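Local structure of response regulator (Helicobacter pylori, 2PLN) at residues K36-V40 / K41-A45; Y56-I60 / R61-L65. The protein is an orphan response regulator, seen here as its N-terminal receiver domain, and as a whole probably acts in two-component signalling as a DNA-binding regulator of transcription. All coordinates share one frame; numbering follows the deposited sequence.

Contact 1: K36-V40 / K41-A45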
# COMPACT_ATOMS: atom_id res chain seq x y z
N LYS A 36 -1.30 -9.12 18.75
CA LYS A 36 -0.30 -10.19 18.99
C LYS A 36 0.70 -10.30 17.83
O LYS A 36 1.91 -10.44 18.06
CB LYS A 36 -1.02 -11.54 19.23
CG LYS A 36 -0.11 -12.73 19.58
CD LYS A 36 -0.96 -13.96 20.04
CE LYS A 36 -0.46 -15.29 19.45
NZ LYS A 36 -1.37 -16.46 19.81
N GLY A 37 0.21 -10.24 16.59
CA GLY A 37 1.08 -10.25 15.41
C GLY A 37 2.04 -9.09 15.40
O GLY A 37 3.23 -9.22 15.10
N LEU A 38 1.53 -7.91 15.76
CA LEU A 38 2.40 -6.73 15.79
C LEU A 38 3.44 -6.86 16.88
O LEU A 38 4.59 -6.46 16.69
CB LEU A 38 1.58 -5.45 15.97
CG LEU A 38 0.70 -5.10 14.79
CD1 LEU A 38 -0.34 -4.06 15.28
CD2 LEU A 38 1.55 -4.64 13.59
N ASN A 39 3.02 -7.37 18.04
CA ASN A 39 3.96 -7.61 19.14
C ASN A 39 5.14 -8.46 18.69
O ASN A 39 6.26 -8.25 19.15
CB ASN A 39 3.28 -8.32 20.31
CG ASN A 39 2.39 -7.43 21.09
OD1 ASN A 39 2.40 -6.18 20.95
ND2 ASN A 39 1.59 -8.04 21.94
N VAL A 40 4.90 -9.43 17.81
CA VAL A 40 5.98 -10.28 17.28
C VAL A 40 7.16 -9.47 16.73
O VAL A 40 8.31 -9.86 16.93
CB VAL A 40 5.45 -11.26 16.21
CG1 VAL A 40 6.59 -11.95 15.47
CG2 VAL A 40 4.55 -12.26 16.85
N LYS A 41 6.87 -8.35 16.08
CA LYS A 41 7.89 -7.49 15.47
C LYS A 41 8.35 -6.34 16.35
O LYS A 41 9.05 -5.43 15.89
CB LYS A 41 7.37 -6.93 14.14
CG LYS A 41 7.27 -8.00 13.07
CD LYS A 41 8.63 -8.64 12.71
CE LYS A 41 8.37 -9.89 11.88
NZ LYS A 41 9.55 -10.50 11.20
N GLY A 42 7.97 -6.36 17.62
CA GLY A 42 8.43 -5.34 18.55
C GLY A 42 7.55 -4.10 18.65
O GLY A 42 7.91 -3.14 19.33
N PHE A 43 6.38 -4.13 17.99
CA PHE A 43 5.43 -3.01 18.06
C PHE A 43 4.50 -3.07 19.26
O PHE A 43 4.05 -4.14 19.65
CB PHE A 43 4.54 -2.97 16.81
CG PHE A 43 5.27 -2.67 15.55
CD1 PHE A 43 5.58 -1.35 15.19
CD2 PHE A 43 5.61 -3.69 14.69
CE1 PHE A 43 6.25 -1.08 13.99
CE2 PHE A 43 6.30 -3.42 13.48
CZ PHE A 43 6.61 -2.12 13.14
N MSE A 44 4.17 -1.90 19.81
CA MSE A 44 3.13 -1.77 20.81
C MSE A 44 1.85 -1.53 20.04
O MSE A 44 1.90 -0.88 18.99
CB MSE A 44 3.35 -0.55 21.70
CG MSE A 44 2.15 -0.31 22.61
SE MSE A 44 2.46 -1.38 24.19
CE MSE A 44 4.03 -0.23 24.48
N ALA A 45 0.71 -2.04 20.52
CA ALA A 45 -0.57 -1.76 19.84
C ALA A 45 -1.75 -1.63 20.82
O ALA A 45 -1.85 -2.41 21.76
CB ALA A 45 -0.87 -2.85 18.81

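Contact 2: Y56-I60 / R61-L65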
# COMPACT_ATOMS: atom_id res chain seq x y z
N TYR A 56 -9.86 10.34 20.04
CA TYR A 56 -9.45 10.92 21.31
C TYR A 56 -8.09 10.40 21.76
O TYR A 56 -7.23 11.19 22.13
CB TYR A 56 -10.51 10.68 22.40
CG TYR A 56 -10.00 11.04 23.78
CD1 TYR A 56 -10.01 12.36 24.26
CD2 TYR A 56 -9.47 10.06 24.61
CE1 TYR A 56 -9.52 12.67 25.54
CE2 TYR A 56 -8.98 10.37 25.87
CZ TYR A 56 -9.02 11.66 26.33
OH TYR A 56 -8.50 11.91 27.59
N LEU A 57 -7.91 9.09 21.74
CA LEU A 57 -6.59 8.50 22.09
C LEU A 57 -5.42 9.15 21.35
O LEU A 57 -4.36 9.37 21.93
CB LEU A 57 -6.59 7.01 21.84
CG LEU A 57 -7.43 6.19 22.83
CD1 LEU A 57 -7.40 4.69 22.45
CD2 LEU A 57 -6.92 6.39 24.28
N MSE A 58 -5.61 9.44 20.06
CA MSE A 58 -4.57 10.08 19.26
C MSE A 58 -4.15 11.45 19.77
O MSE A 58 -3.03 11.90 19.52
CB MSE A 58 -4.96 10.10 17.78
CG MSE A 58 -4.79 8.73 17.18
SE MSE A 58 -5.31 8.69 15.37
CE MSE A 58 -7.08 8.34 15.65
N ASP A 59 -5.03 12.10 20.53
CA ASP A 59 -4.74 13.40 21.10
C ASP A 59 -3.98 13.30 22.39
O ASP A 59 -3.34 14.24 22.79
CB ASP A 59 -6.04 14.16 21.33
CG ASP A 59 -6.59 14.77 20.05
OD1 ASP A 59 -5.81 14.95 19.08
OD2 ASP A 59 -7.78 15.07 19.93
N ILE A 60 -4.09 12.17 23.07
CA ILE A 60 -3.44 12.04 24.37
C ILE A 60 -2.23 11.09 24.40
O ILE A 60 -1.50 11.06 25.39
CB ILE A 60 -4.46 11.68 25.48
CG1 ILE A 60 -5.15 10.34 25.22
CG2 ILE A 60 -5.51 12.80 25.63
CD1 ILE A 60 -5.58 9.60 26.48
N ARG A 61 -2.08 10.28 23.36
CA ARG A 61 -0.94 9.37 23.23
C ARG A 61 -0.33 9.58 21.86
O ARG A 61 -1.02 9.98 20.92
CB ARG A 61 -1.41 7.91 23.28
CG ARG A 61 -2.16 7.56 24.54
CD ARG A 61 -2.51 6.11 24.65
NE ARG A 61 -3.39 5.91 25.78
CZ ARG A 61 -4.17 4.87 25.94
NH1 ARG A 61 -4.19 3.92 25.01
NH2 ARG A 61 -4.94 4.77 27.03
N ASN A 62 0.94 9.25 21.72
CA ASN A 62 1.59 9.44 20.44
C ASN A 62 1.66 8.11 19.69
O ASN A 62 2.42 7.21 20.09
CB ASN A 62 2.97 10.04 20.65
CG ASN A 62 2.91 11.51 21.11
OD1 ASN A 62 2.05 12.29 20.66
ND2 ASN A 62 3.82 11.87 22.01
N TYR A 63 0.85 7.98 18.65
CA TYR A 63 0.89 6.83 17.74
C TYR A 63 1.67 7.15 16.47
O TYR A 63 1.64 8.29 15.98
CB TYR A 63 -0.52 6.42 17.35
CG TYR A 63 -1.34 5.93 18.50
CD1 TYR A 63 -1.18 4.63 18.97
CD2 TYR A 63 -2.26 6.76 19.13
CE1 TYR A 63 -1.95 4.15 20.04
CE2 TYR A 63 -3.02 6.29 20.20
CZ TYR A 63 -2.84 5.01 20.65
OH TYR A 63 -3.61 4.58 21.68
N ASP A 64 2.29 6.12 15.89
CA ASP A 64 3.02 6.25 14.63
C ASP A 64 2.13 5.88 13.46
O ASP A 64 2.35 6.32 12.34
CB ASP A 64 4.25 5.34 14.68
CG ASP A 64 5.17 5.70 15.85
OD1 ASP A 64 5.92 6.70 15.72
OD2 ASP A 64 5.20 5.08 16.93
N LEU A 65 1.11 5.04 13.73
CA LEU A 65 0.22 4.50 12.68
C LEU A 65 -1.14 4.15 13.27
O LEU A 65 -1.23 3.72 14.43
CB LEU A 65 0.86 3.23 12.08
CG LEU A 65 0.14 2.63 10.86
CD1 LEU A 65 1.11 1.97 9.87
CD2 LEU A 65 -0.95 1.62 11.30
O HOH W 1 -0.82 13.16 20.39

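Contact 1: K36-V40 / K41-A45
Leu38 and Phe43 meet at their roots: CB of Leu38 lies 4.0 Å from CB of Phe43, and in each residue CG stands anti to the carbonyl carbon, beside its own backbone N. The ring of Phe43 presents its edge to the carbonyl of Leu38, whose O lies near the ring plane and 3.6 Å from Phe43 CD2. With chi1 of Phe43 at -65°, the ring stays on the side of its own N, and that N bonds to the same carbonyl, which keeps ring and oxygen together. The CD1 branch of Leu38 reaches past Met44 to CB of Ala45, at 3.8 Å.

The backbone underneath is a Schellman motif. Phe43 N gives its hydrogen to Leu38 O at 3.2 Å, and Gly42 N gives its own to Asn39 O at 3.0 Å with an N-H...O angle of 161°. Gly42 is the C-prime residue; its positive phi of 90° would press a CB against the carbonyl O of Lys41, so glycine suits the turn. Lys41 N also bonds to Leu38 O, at 3.0 Å, reaching it from the face opposite Phe43 N.

Two donors thus satisfy one carbonyl at the helix C terminus, where the regular pattern of bonds runs out, while the apolar contacts of Leu38 with Phe43 and Ala45 probably help these backbone bonds to set the chain's direction toward strand 44-48.

Contact 2: Y56-I60 / R61-L65
The C-terminal turn of helix 51-60 and the loop that leads from it to strand 65-68 form this contact, within a CheY-like receiver domain. Arg61 N makes an i to i+4 bond to Leu57 O at 2.8 Å, with a C=O...N angle of 171°. Ile60 N makes an i to i+3 bond to the same oxygen, which therefore holds two donors.

The side chains of Leu57 and Arg61 run side by side, pointing the same way. With Arg61 extended from CG to NE, its guanidinium lies flat against Leu57: CD2 sits over the centre of one face, 3.6 Å from CZ. Tyr63 approaches the helix from farther along the loop. Its ring turns an edge to the Leu57 carbonyl, CE2 standing 3.8 Å from Leu57 O, while CD2 touches Met58 CG at 3.8 Å, the two side chains crossing at about a right angle. A water hydrogen-bonded to Met58 O (2.7 Å) and to Asn62 OD1 (3.0 Å) bridges the turn and the loop.

The polar ends of Arg61 and Tyr63 converge on Asp46 of strand 44-48, by a salt bridge from NH1 and a hydrogen bond from OH. Leu57, Met58 and Tyr63 all touch Leu22 of strand 20-24, and Met58 also packs on Phe76 and Ile80 of helix 73-83.

Overall arrangement
From the N terminus, strand 20-24 leads into helix 28-40, and contact 1 closes the turn from that helix into strand 44-48, completing a beta-alpha-beta unit. The chain then passes through helix 51-60, and contact 2 closes the loop toward strand 65-68. The two lie in series, neither nested nor crossing. Their centres are about 17 Å apart and their nearest atoms about 6 Å, without touching. Strand 20-24 lies between strands 44-48 and 65-68 in the parallel sheet, and side chains of both contacts touch it. Asp46 on strand 44-48, the strand that contact 1 leads into, is a partner of the loop of contact 2. Asp64 pairs with Arg20, tying that loop to the start of strand 20-24.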